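ATP-dependent 6-phosphofructokinase subunit beta (Saccharomyces cerevisiae, PDB 3O8O) catalyses the ATP-dependent phosphorylation of D-fructose 6-phosphate to fructose 1,6-bisphosphate, the first committing step of glycolysis, under allosteric control. Local coordinates at residues 143-151 / 317-326; 584-593 / 753-762. One frame throughout, in Å; residues are numbered along the deposited sequence.

Contact 1 (143-151 / 317-326); sequences KHLNICGTV and STPDTPSPLI
Gly149 is gripped through both its backbone polar groups by the chain around Leu325. Its N donates to Pro324 O at 3.1 Å, and its O accepts from Ile326 N at 2.8 Å with a fairly straight N-H...O angle of 161°. Bonds to the residues just before and just after Leu325 define a parallel bridge between Gly149 and Leu325, whose CA atoms lie 4.1 Å apart. The short strand segments run in roughly the same direction, their axes 31° apart, and toward 317-323 the backbone pairing gives way to side chains. There Asn146 ND2 donates to Ser317 OG at 2.6 Å, the hydroxyl lying close to the plane of the amide. Farther out, Pro319 lays its CG over one face of the His144 imidazole, 3.6 Å from the ring centroid, a CH-pi contact. Cys148 carries SG anti to its own N (chi1 -172°), which brings the sulfur alongside the Pro324 ring, 3.7 Å from CG, and near the Ile326 side chain; Cys148 and Ile326 also touch helix 297-316. Ile147 CD1 meets Ser323 OG at 3.9 Å, a hydroxyl whose polar partners are Asp115 and Arg118 on helix 108-129. Before Pro322, Thr318 OG1 accepts from the N of Asp320 and of Thr321, an ST turn and ST motif that shape the loop. Helix 297-316 thus leads through this loop into strand 324-328, which extends the mixed sheet beyond strand 146-151, as expected of the alpha/beta sandwich of a phosphofructokinase domain.

Contact 2 (584-593 / 753-762); sequences GAQVSYVPEE and RLIADHLVGR
Arg753 and Glu593 reach for each other from the two sides of the contact, with the carboxylate and guanidinium planes turned 48° apart. Arg753 NH2 donates to Glu593 OE2 at the guanidinium edge in a salt bridge, although the modelled separation is so short that its exact length is doubtful. The arginine chain folds at chi2 (-65°) and chi3, which swings its head toward 588-593. Val590 CG2 lies over one face of this guanidinium, 3.6 Å from NH2, while Ser588 OG sits at its edge, 3.6 Å from NH1. The second arginine is laid out differently: Arg762 is extended from CG to NE and crosses Val587 at about a right angle, and Val587 CG1 rests over one face of its guanidinium group, 3.6 Å from CZ. Its NH2 comes within 3.7 Å of Tyr589 CE2, ring and guanidinium planes being 77° apart. Helix 750-760 ends in a Schellman motif, with Gly761 N bonded to His758 O and Arg762 N to Asp757 O, 2.9 Å away; the turn directs Arg762 back to strand 587-589, an outermost strand of a four-stranded parallel sheet within the chain. Val760, just before Gly761, packs its CG1 3.9 Å from Ala585 O. Asp603 on helix 597-614 ties the arrangement down from outside: its OD2 takes a salt bridge from Arg762 NH2 and a hydrogen bond with Tyr589 OH.

Contact 1 (143-151 / 317-326) lies in what is probably the N-terminal catalytic domain, contact 2 (584-593 / 753-762) in the C-terminal, probably regulatory, domain. Contact 1 is complete in sequence before contact 2 begins; their centres are 30 Å apart and their nearest atoms about 12 Å apart, so they do not touch. Neither lines a sugar phosphate pocket, though contact 1 comes closer: the Val151 side chain is about 10 Å from a bound fructose 6-phosphate and about 5 Å from that of Ser153, a residue that binds fructose 6-phosphate, whereas the Val590 side chain is about 13 Å from a bound fructose 2,6-bisphosphate and about 9 Å from Gly569, a residue that binds fructose 2,6-bisphosphate.

Contact 1 (143-151 / 317-326)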
ATOM      1  N   LYS B 143      36.326  24.290 -48.646  1.00 81.28           N
ATOM      2  CA  LYS B 143      37.420  23.706 -49.406  1.00 81.28           C
ATOM      3  C   LYS B 143      38.054  22.508 -48.690  1.00 81.28           C
ATOM      4  O   LYS B 143      39.005  21.902 -49.193  1.00 81.28           O
ATOM      5  N   HIS B 144      37.515  22.158 -47.525  1.00 81.28           N
ATOM      6  CA  HIS B 144      38.038  21.031 -46.760  1.00 81.28           C
ATOM      7  C   HIS B 144      36.972  20.064 -46.317  1.00 81.28           C
ATOM      8  O   HIS B 144      35.897  20.477 -45.865  1.00 81.28           O
ATOM      9  CB  HIS B 144      38.762  21.514 -45.511  1.00 81.28           C
ATOM     10  CG  HIS B 144      39.979  22.312 -45.810  1.00 81.28           C
ATOM     11  ND1 HIS B 144      41.023  21.808 -46.554  1.00 81.28           N
ATOM     12  CD2 HIS B 144      40.301  23.592 -45.516  1.00 81.28           C
ATOM     13  CE1 HIS B 144      41.938  22.746 -46.709  1.00 81.28           C
ATOM     14  NE2 HIS B 144      41.524  23.839 -46.088  1.00 81.28           N
ATOM     15  N   LEU B 145      37.279  18.773 -46.433  1.00 81.28           N
ATOM     16  CA  LEU B 145      36.346  17.740 -45.999  1.00 81.28           C
ATOM     17  C   LEU B 145      36.778  17.167 -44.652  1.00 81.28           C
ATOM     18  O   LEU B 145      37.921  16.734 -44.475  1.00 81.28           O
ATOM     19  CB  LEU B 145      36.267  16.603 -47.020  1.00 64.33           C
ATOM     20  CG  LEU B 145      35.236  15.538 -46.647  1.00 63.70           C
ATOM     21  CD1 LEU B 145      33.839  16.166 -46.631  1.00 63.47           C
ATOM     22  CD2 LEU B 145      35.304  14.390 -47.645  1.00 64.00           C
ATOM     23  N   ASN B 146      35.869  17.187 -43.691  1.00 81.20           N
ATOM     24  CA  ASN B 146      36.179  16.622 -42.389  1.00 81.20           C
ATOM     25  C   ASN B 146      35.390  15.314 -42.272  1.00 81.20           C
ATOM     26  O   ASN B 146      34.180  15.272 -42.530  1.00 81.20           O
ATOM     27  CB  ASN B 146      35.763  17.563 -41.253  1.00 81.28           C
ATOM     28  CG  ASN B 146      36.373  18.950 -41.377  1.00 81.28           C
ATOM     29  OD1 ASN B 146      35.993  19.738 -42.252  1.00 81.28           O
ATOM     30  ND2 ASN B 146      37.323  19.259 -40.493  1.00 81.28           N
ATOM     31  N   ILE B 147      36.075  14.241 -41.898  1.00 81.28           N
ATOM     32  CA  ILE B 147      35.390  12.969 -41.752  1.00 81.28           C
ATOM     33  C   ILE B 147      35.773  12.287 -40.457  1.00 81.28           C
ATOM     34  O   ILE B 147      36.717  12.703 -39.773  1.00 81.28           O
ATOM     35  CB  ILE B 147      35.723  12.004 -42.891  1.00 47.49           C
ATOM     36  CG1 ILE B 147      37.125  11.414 -42.674  1.00 47.49           C
ATOM     37  CG2 ILE B 147      35.564  12.731 -44.217  1.00 47.49           C
ATOM     38  CD1 ILE B 147      37.503  10.333 -43.700  1.00 61.20           C
ATOM     39  N   CYS B 148      34.999  11.260 -40.118  1.00 78.40           N
ATOM     40  CA  CYS B 148      35.250  10.450 -38.940  1.00 78.19           C
ATOM     41  C   CYS B 148      34.680   9.086 -39.198  1.00 77.49           C
ATOM     42  O   CYS B 148      33.641   8.929 -39.844  1.00 78.10           O
ATOM     43  CB  CYS B 148      34.622  11.014 -37.681  1.00 81.28           C
ATOM     44  SG  CYS B 148      35.190  10.083 -36.238  1.00 81.28           S
ATOM     45  N   GLY B 149      35.369   8.087 -38.682  1.00 53.05           N
ATOM     46  CA  GLY B 149      34.931   6.741 -38.927  1.00 52.97           C
ATOM     47  C   GLY B 149      34.327   6.109 -37.707  1.00 52.95           C
ATOM     48  O   GLY B 149      34.685   6.428 -36.557  1.00 53.15           O
ATOM     49  N   THR B 150      33.391   5.209 -37.982  1.00 69.28           N
ATOM     50  CA  THR B 150      32.675   4.461 -36.963  1.00 68.69           C
ATOM     51  C   THR B 150      32.655   3.063 -37.574  1.00 68.45           C
ATOM     52  O   THR B 150      32.048   2.843 -38.632  1.00 67.89           O
ATOM     53  CB  THR B 150      31.231   5.052 -36.757  1.00 57.89           C
ATOM     54  OG1 THR B 150      31.173   5.793 -35.525  1.00 58.19           O
ATOM     55  CG2 THR B 150      30.203   3.968 -36.730  1.00 58.28           C
ATOM     56  N   VAL B 151      33.358   2.130 -36.929  1.00 62.70           N
ATOM     57  CA  VAL B 151      33.444   0.768 -37.451  1.00 62.60           C
ATOM     58  C   VAL B 151      32.335  -0.157 -36.982  1.00 62.58           C
ATOM     59  O   VAL B 151      32.211  -0.487 -35.802  1.00 62.34           O
ATOM     60  CB  VAL B 151      34.860   0.121 -37.165  1.00 56.51           C
ATOM     61  CG1 VAL B 151      35.291   0.407 -35.749  1.00 56.87           C
ATOM     62  CG2 VAL B 151      34.833  -1.375 -37.414  1.00 55.70           C
ATOM     63  N   SER B 317      37.880  18.323 -36.018  1.00 81.28           N
ATOM     64  CA  SER B 317      38.971  17.913 -36.899  1.00 81.28           C
ATOM     65  C   SER B 317      39.335  19.146 -37.726  1.00 81.28           C
ATOM     66  O   SER B 317      38.480  20.024 -37.962  1.00 81.28           O
ATOM     67  CB  SER B 317      38.537  16.790 -37.838  1.00 65.69           C
ATOM     68  OG  SER B 317      38.408  17.263 -39.171  1.00 65.69           O
ATOM     69  N   THR B 318      40.600  19.207 -38.150  1.00 81.28           N
ATOM     70  CA  THR B 318      41.117  20.322 -38.956  1.00 81.28           C
ATOM     71  C   THR B 318      41.881  19.804 -40.175  1.00 81.28           C
ATOM     72  O   THR B 318      42.181  18.605 -40.269  1.00 81.28           O
ATOM     73  CB  THR B 318      42.101  21.180 -38.161  1.00 80.55           C
ATOM     74  OG1 THR B 318      43.306  20.422 -37.951  1.00 80.55           O
ATOM     75  CG2 THR B 318      41.473  21.627 -36.822  1.00 80.55           C
ATOM     76  N   PRO B 319      42.218  20.712 -41.120  1.00 81.28           N
ATOM     77  CA  PRO B 319      42.950  20.282 -42.313  1.00 81.28           C
ATOM     78  C   PRO B 319      44.245  19.542 -41.975  1.00 81.28           C
ATOM     79  O   PRO B 319      44.732  18.744 -42.787  1.00 81.28           O
ATOM     80  CB  PRO B 319      43.185  21.596 -43.065  1.00 74.55           C
ATOM     81  CG  PRO B 319      41.946  22.392 -42.739  1.00 74.44           C
ATOM     82  CD  PRO B 319      41.831  22.136 -41.234  1.00 74.57           C
ATOM     83  N   ASP B 320      44.788  19.773 -40.779  1.00 81.28           N
ATOM     84  CA  ASP B 320      46.033  19.101 -40.409  1.00 81.28           C
ATOM     85  C   ASP B 320      45.845  17.835 -39.577  1.00 81.28           C
ATOM     86  O   ASP B 320      46.751  16.992 -39.537  1.00 81.28           O
ATOM     87  CB  ASP B 320      46.965  20.064 -39.667  1.00 81.28           C
ATOM     88  CG  ASP B 320      47.000  21.443 -40.304  1.00 81.28           C
ATOM     89  OD1 ASP B 320      46.076  22.236 -40.007  1.00 81.28           O
ATOM     90  OD2 ASP B 320      47.931  21.726 -41.106  1.00 81.28           O
ATOM     91  N   THR B 321      44.682  17.701 -38.921  1.00 81.28           N
ATOM     92  CA  THR B 321      44.371  16.524 -38.080  1.00 81.28           C
ATOM     93  C   THR B 321      44.139  15.253 -38.909  1.00 81.28           C
ATOM     94  O   THR B 321      43.332  15.248 -39.848  1.00 81.28           O
ATOM     95  CB  THR B 321      43.092  16.743 -37.239  1.00 81.28           C
ATOM     96  OG1 THR B 321      41.978  16.937 -38.118  1.00 81.28           O
ATOM     97  CG2 THR B 321      43.222  17.956 -36.342  1.00 81.28           C
ATOM     98  N   PRO B 322      44.846  14.162 -38.577  1.00 81.28           N
ATOM     99  CA  PRO B 322      44.681  12.900 -39.319  1.00 81.28           C
ATOM    100  C   PRO B 322      43.248  12.408 -39.167  1.00 81.28           C
ATOM    101  O   PRO B 322      42.633  12.621 -38.123  1.00 81.28           O
ATOM    102  CB  PRO B 322      45.678  11.962 -38.641  1.00 81.28           C
ATOM    103  CG  PRO B 322      46.760  12.906 -38.182  1.00 81.28           C
ATOM    104  CD  PRO B 322      45.972  14.079 -37.630  1.00 81.28           C
ATOM    105  N   SER B 323      42.716  11.754 -40.194  1.00 81.28           N
ATOM    106  CA  SER B 323      41.346  11.264 -40.126  1.00 81.28           C
ATOM    107  C   SER B 323      41.157  10.336 -38.926  1.00 81.28           C
ATOM    108  O   SER B 323      41.857   9.318 -38.787  1.00 81.28           O
ATOM    109  CB  SER B 323      40.978  10.551 -41.423  1.00 81.28           C
ATOM    110  OG  SER B 323      41.019  11.461 -42.508  1.00 81.28           O
ATOM    111  N   PRO B 324      40.204  10.689 -38.036  1.00 81.24           N
ATOM    112  CA  PRO B 324      39.868   9.946 -36.819  1.00 81.24           C
ATOM    113  C   PRO B 324      38.911   8.780 -37.063  1.00 81.24           C
ATOM    114  O   PRO B 324      38.371   8.605 -38.155  1.00 81.24           O
ATOM    115  CB  PRO B 324      39.252  11.024 -35.942  1.00 78.49           C
ATOM    116  CG  PRO B 324      38.416  11.764 -36.948  1.00 78.49           C
ATOM    117  CD  PRO B 324      39.382  11.915 -38.122  1.00 78.49           C
ATOM    118  N   LEU B 325      38.704   7.999 -36.010  1.00 81.28           N
ATOM    119  CA  LEU B 325      37.848   6.827 -36.037  1.00 81.28           C
ATOM    120  C   LEU B 325      37.561   6.503 -34.573  1.00 81.28           C
ATOM    121  O   LEU B 325      38.478   6.502 -33.744  1.00 81.28           O
ATOM    122  CB  LEU B 325      38.603   5.700 -36.743  1.00 60.21           C
ATOM    123  CG  LEU B 325      38.364   4.234 -36.425  1.00 59.82           C
ATOM    124  CD1 LEU B 325      38.934   3.371 -37.572  1.00 60.07           C
ATOM    125  CD2 LEU B 325      39.015   3.895 -35.077  1.00 58.95           C
ATOM    126  N   ILE B 326      36.298   6.262 -34.231  1.00 72.35           N
ATOM    127  CA  ILE B 326      35.992   5.960 -32.834  1.00 72.72           C
ATOM    128  C   ILE B 326      36.001   4.478 -32.502  1.00 72.30           C
ATOM    129  O   ILE B 326      35.436   3.658 -33.232  1.00 71.21           O
ATOM    130  CB  ILE B 326      34.643   6.529 -32.387  1.00 80.94           C
ATOM    131  CG1 ILE B 326      34.724   8.046 -32.207  1.00 80.94           C
ATOM    132  CG2 ILE B 326      34.287   5.949 -31.043  1.00 80.94           C
ATOM    133  CD1 ILE B 326      34.907   8.816 -33.485  1.00 71.07           C
TER

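Contact 2 (584-593 / 753-762)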
ATOM      1  N   GLY B 584      16.063   4.497 -25.568  1.00 47.01           N
ATOM      2  CA  GLY B 584      15.718   5.885 -25.791  1.00 47.51           C
ATOM      3  C   GLY B 584      14.619   6.372 -24.869  1.00 47.75           C
ATOM      4  O   GLY B 584      13.768   7.139 -25.277  1.00 47.83           O
ATOM      5  N   ALA B 585      14.630   5.934 -23.618  1.00 42.30           N
ATOM      6  CA  ALA B 585      13.596   6.355 -22.683  1.00 42.76           C
ATOM      7  C   ALA B 585      13.635   7.872 -22.581  1.00 42.70           C
ATOM      8  O   ALA B 585      14.695   8.480 -22.562  1.00 42.32           O
ATOM      9  CB  ALA B 585      13.823   5.723 -21.306  1.00 50.52           C
ATOM     10  N   GLN B 586      12.463   8.468 -22.520  1.00 46.58           N
ATOM     11  CA  GLN B 586      12.351   9.897 -22.440  1.00 47.57           C
ATOM     12  C   GLN B 586      12.808  10.330 -21.065  1.00 47.48           C
ATOM     13  O   GLN B 586      13.660  11.210 -20.916  1.00 46.89           O
ATOM     14  CB  GLN B 586      10.900  10.293 -22.686  1.00 66.39           C
ATOM     15  CG  GLN B 586      10.649  11.780 -22.668  1.00 69.23           C
ATOM     16  CD  GLN B 586      11.488  12.524 -23.684  1.00 69.72           C
ATOM     17  OE1 GLN B 586      12.680  12.782 -23.470  1.00 68.50           O
ATOM     18  NE2 GLN B 586      10.866  12.874 -24.803  1.00 70.18           N
ATOM     19  N   VAL B 587      12.245   9.693 -20.051  1.00 74.19           N
ATOM     20  CA  VAL B 587      12.601  10.006 -18.679  1.00 74.61           C
ATOM     21  C   VAL B 587      13.048   8.742 -17.966  1.00 74.76           C
ATOM     22  O   VAL B 587      12.659   7.643 -18.348  1.00 76.41           O
ATOM     23  CB  VAL B 587      11.397  10.559 -17.911  1.00 58.97           C
ATOM     24  CG1 VAL B 587      11.852  11.112 -16.560  1.00 58.69           C
ATOM     25  CG2 VAL B 587      10.704  11.607 -18.733  1.00 58.11           C
ATOM     26  N   SER B 588      13.887   8.903 -16.954  1.00 40.52           N
ATOM     27  CA  SER B 588      14.330   7.791 -16.143  1.00 40.40           C
ATOM     28  C   SER B 588      14.604   8.312 -14.711  1.00 40.49           C
ATOM     29  O   SER B 588      15.313   9.309 -14.508  1.00 40.32           O
ATOM     30  CB  SER B 588      15.566   7.158 -16.751  1.00 42.14           C
ATOM     31  OG  SER B 588      16.720   7.894 -16.413  1.00 43.22           O
ATOM     32  N   TYR B 589      14.010   7.662 -13.720  1.00 44.84           N
ATOM     33  CA  TYR B 589      14.204   8.073 -12.343  1.00 45.10           C
ATOM     34  C   TYR B 589      15.048   7.018 -11.623  1.00 45.74           C
ATOM     35  O   TYR B 589      14.770   5.821 -11.742  1.00 47.16           O
ATOM     36  CB  TYR B 589      12.846   8.227 -11.652  1.00 46.89           C
ATOM     37  CG  TYR B 589      11.997   9.344 -12.199  1.00 46.77           C
ATOM     38  CD1 TYR B 589      10.675   9.122 -12.563  1.00 46.54           C
ATOM     39  CD2 TYR B 589      12.515  10.619 -12.367  1.00 45.89           C
ATOM     40  CE1 TYR B 589       9.892  10.155 -13.089  1.00 46.17           C
ATOM     41  CE2 TYR B 589      11.750  11.650 -12.887  1.00 45.71           C
ATOM     42  CZ  TYR B 589      10.440  11.416 -13.246  1.00 46.21           C
ATOM     43  OH  TYR B 589       9.660  12.437 -13.746  1.00 46.91           O
ATOM     44  N   VAL B 590      16.068   7.457 -10.876  1.00 40.97           N
ATOM     45  CA  VAL B 590      16.943   6.533 -10.163  1.00 39.39           C
ATOM     46  C   VAL B 590      17.039   6.777  -8.677  1.00 39.09           C
ATOM     47  O   VAL B 590      16.811   7.879  -8.210  1.00 37.21           O
ATOM     48  CB  VAL B 590      18.321   6.562 -10.747  1.00 22.48           C
ATOM     49  CG1 VAL B 590      18.295   5.849 -12.104  1.00 22.53           C
ATOM     50  CG2 VAL B 590      18.793   8.009 -10.887  1.00 21.61           C
ATOM     51  N   PRO B 591      17.416   5.746  -7.909  1.00 47.86           N
ATOM     52  CA  PRO B 591      17.517   5.882  -6.453  1.00 47.81           C
ATOM     53  C   PRO B 591      18.426   6.993  -6.007  1.00 49.30           C
ATOM     54  O   PRO B 591      18.121   7.721  -5.072  1.00 48.18           O
ATOM     55  CB  PRO B 591      18.031   4.515  -6.000  1.00 40.19           C
ATOM     56  CG  PRO B 591      17.642   3.582  -7.129  1.00 39.97           C
ATOM     57  CD  PRO B 591      17.902   4.425  -8.351  1.00 39.93           C
ATOM     58  N   GLU B 592      19.554   7.121  -6.679  1.00 48.87           N
ATOM     59  CA  GLU B 592      20.515   8.137  -6.309  1.00 50.96           C
ATOM     60  C   GLU B 592      20.005   9.571  -6.457  1.00 51.46           C
ATOM     61  O   GLU B 592      20.497  10.469  -5.792  1.00 51.24           O
ATOM     62  CB  GLU B 592      21.788   7.919  -7.116  1.00 62.03           C
ATOM     63  CG  GLU B 592      22.305   6.478  -6.994  1.00 63.24           C
ATOM     64  CD  GLU B 592      21.948   5.601  -8.193  1.00 63.73           C
ATOM     65  OE1 GLU B 592      20.928   5.893  -8.855  1.00 63.02           O
ATOM     66  OE2 GLU B 592      22.684   4.614  -8.465  1.00 64.34           O
ATOM     67  N   GLU B 593      19.003   9.779  -7.304  1.00 46.33           N
ATOM     68  CA  GLU B 593      18.451  11.108  -7.523  1.00 47.16           C
ATOM     69  C   GLU B 593      17.099  11.343  -6.894  1.00 46.25           C
ATOM     70  O   GLU B 593      16.823  12.438  -6.406  1.00 47.82           O
ATOM     71  CB  GLU B 593      18.314  11.391  -8.998  1.00 74.64           C
ATOM     72  CG  GLU B 593      19.587  11.765  -9.682  1.00 77.72           C
ATOM     73  CD  GLU B 593      19.319  12.181 -11.109  1.00 80.03           C
ATOM     74  OE1 GLU B 593      18.361  12.954 -11.312  1.00 81.12           O
ATOM     75  OE2 GLU B 593      20.053  11.741 -12.021  1.00 81.12           O
ATOM     76  N   ARG B 753      24.173   9.399 -17.693  1.00 58.68           N
ATOM     77  CA  ARG B 753      22.808   9.796 -17.384  1.00 58.39           C
ATOM     78  C   ARG B 753      22.512  11.038 -18.225  1.00 58.93           C
ATOM     79  O   ARG B 753      21.441  11.173 -18.841  1.00 58.36           O
ATOM     80  CB  ARG B 753      22.675  10.180 -15.906  1.00 72.85           C
ATOM     81  CG  ARG B 753      22.877   9.074 -14.898  1.00 72.49           C
ATOM     82  CD  ARG B 753      21.807   7.991 -14.983  1.00 72.82           C
ATOM     83  NE  ARG B 753      20.438   8.504 -14.962  1.00 73.30           N
ATOM     84  CZ  ARG B 753      19.994   9.405 -14.095  1.00 72.91           C
ATOM     85  NH1 ARG B 753      18.735   9.816 -14.148  1.00 73.46           N
ATOM     86  NH2 ARG B 753      20.815   9.895 -13.187  1.00 72.98           N
ATOM     87  N   LEU B 754      23.488  11.945 -18.232  1.00 74.10           N
ATOM     88  CA  LEU B 754      23.398  13.206 -18.958  1.00 73.29           C
ATOM     89  C   LEU B 754      23.294  12.968 -20.452  1.00 72.85           C
ATOM     90  O   LEU B 754      22.413  13.524 -21.116  1.00 71.73           O
ATOM     91  CB  LEU B 754      24.626  14.064 -18.665  1.00 76.50           C
ATOM     92  CG  LEU B 754      24.335  15.512 -18.302  1.00 77.51           C
ATOM     93  CD1 LEU B 754      25.605  16.313 -18.452  1.00 77.63           C
ATOM     94  CD2 LEU B 754      23.252  16.061 -19.211  1.00 77.61           C
ATOM     95  N   ILE B 755      24.201  12.140 -20.970  1.00 64.96           N
ATOM     96  CA  ILE B 755      24.213  11.818 -22.390  1.00 64.56           C
ATOM     97  C   ILE B 755      22.806  11.438 -22.800  1.00 65.59           C
ATOM     98  O   ILE B 755      22.283  11.888 -23.831  1.00 66.50           O
ATOM     99  CB  ILE B 755      25.099  10.606 -22.698  1.00 69.50           C
ATOM    100  CG1 ILE B 755      26.487  10.807 -22.101  1.00 69.50           C
ATOM    101  CG2 ILE B 755      25.155  10.377 -24.204  1.00 69.50           C
ATOM    102  CD1 ILE B 755      27.213  12.024 -22.617  1.00 70.34           C
ATOM    103  N   ALA B 756      22.208  10.593 -21.968  1.00 59.68           N
ATOM    104  CA  ALA B 756      20.867  10.086 -22.190  1.00 58.75           C
ATOM    105  C   ALA B 756      19.848  11.208 -22.320  1.00 58.30           C
ATOM    106  O   ALA B 756      19.046  11.223 -23.247  1.00 57.50           O
ATOM    107  CB  ALA B 756      20.495   9.161 -21.067  1.00 58.03           C
ATOM    108  N   ASP B 757      19.875  12.152 -21.398  1.00 64.14           N
ATOM    109  CA  ASP B 757      18.926  13.246 -21.484  1.00 64.36           C
ATOM    110  C   ASP B 757      19.064  13.993 -22.819  1.00 63.64           C
ATOM    111  O   ASP B 757      18.064  14.278 -23.504  1.00 61.21           O
ATOM    112  CB  ASP B 757      19.125  14.253 -20.329  1.00 66.68           C
ATOM    113  CG  ASP B 757      18.473  13.811 -19.036  1.00 67.08           C
ATOM    114  OD1 ASP B 757      17.342  13.305 -19.074  1.00 66.22           O
ATOM    115  OD2 ASP B 757      19.082  13.986 -17.968  1.00 68.92           O
ATOM    116  N   HIS B 758      20.309  14.302 -23.183  1.00 58.00           N
ATOM    117  CA  HIS B 758      20.571  15.068 -24.389  1.00 58.12           C
ATOM    118  C   HIS B 758      20.015  14.420 -25.631  1.00 57.72           C
ATOM    119  O   HIS B 758      19.352  15.071 -26.445  1.00 56.90           O
ATOM    120  CB  HIS B 758      22.067  15.297 -24.539  1.00 63.87           C
ATOM    121  CG  HIS B 758      22.654  16.164 -23.470  1.00 65.22           C
ATOM    122  ND1 HIS B 758      24.015  16.310 -23.295  1.00 65.73           N
ATOM    123  CD2 HIS B 758      22.065  16.950 -22.536  1.00 65.92           C
ATOM    124  CE1 HIS B 758      24.238  17.150 -22.298  1.00 66.80           C
ATOM    125  NE2 HIS B 758      23.072  17.553 -21.821  1.00 66.80           N
ATOM    126  N   LEU B 759      20.272  13.126 -25.760  1.00 58.48           N
ATOM    127  CA  LEU B 759      19.830  12.369 -26.916  1.00 57.84           C
ATOM    128  C   LEU B 759      18.330  12.345 -27.084  1.00 58.10           C
ATOM    129  O   LEU B 759      17.812  12.046 -28.157  1.00 58.35           O
ATOM    130  CB  LEU B 759      20.333  10.940 -26.808  1.00 64.85           C
ATOM    131  CG  LEU B 759      21.788  10.760 -27.197  1.00 64.82           C
ATOM    132  CD1 LEU B 759      22.267   9.367 -26.879  1.00 64.89           C
ATOM    133  CD2 LEU B 759      21.890  11.036 -28.685  1.00 66.17           C
ATOM    134  N   VAL B 760      17.618  12.672 -26.025  1.00 50.82           N
ATOM    135  CA  VAL B 760      16.183  12.611 -26.103  1.00 50.60           C
ATOM    136  C   VAL B 760      15.561  13.978 -25.835  1.00 51.47           C
ATOM    137  O   VAL B 760      14.337  14.123 -25.858  1.00 51.23           O
ATOM    138  CB  VAL B 760      15.710  11.539 -25.131  1.00 41.08           C
ATOM    139  CG1 VAL B 760      16.069  11.938 -23.738  1.00 40.09           C
ATOM    140  CG2 VAL B 760      14.244  11.290 -25.297  1.00 42.25           C
ATOM    141  N   GLY B 761      16.431  14.968 -25.598  1.00 57.70           N
ATOM    142  CA  GLY B 761      16.008  16.349 -25.364  1.00 57.67           C
ATOM    143  C   GLY B 761      15.380  16.733 -24.019  1.00 58.67           C
ATOM    144  O   GLY B 761      14.520  17.634 -23.939  1.00 56.36           O
ATOM    145  N   ARG B 762      15.820  16.065 -22.954  1.00 55.26           N
ATOM    146  CA  ARG B 762      15.282  16.331 -21.639  1.00 55.81           C
ATOM    147  C   ARG B 762      16.170  17.312 -20.904  1.00 57.49           C
ATOM    148  O   ARG B 762      17.390  17.278 -21.042  1.00 58.10           O
ATOM    149  CB  ARG B 762      15.173  15.033 -20.862  1.00 64.24           C
ATOM    150  CG  ARG B 762      14.402  15.165 -19.580  1.00 63.31           C
ATOM    151  CD  ARG B 762      14.620  13.973 -18.700  1.00 62.54           C
ATOM    152  NE  ARG B 762      13.901  14.097 -17.448  1.00 61.81           N
ATOM    153  CZ  ARG B 762      14.353  13.641 -16.288  1.00 61.52           C
ATOM    154  NH1 ARG B 762      15.534  13.026 -16.221  1.00 60.71           N
ATOM    155  NH2 ARG B 762      13.626  13.813 -15.190  1.00 61.03           N
TER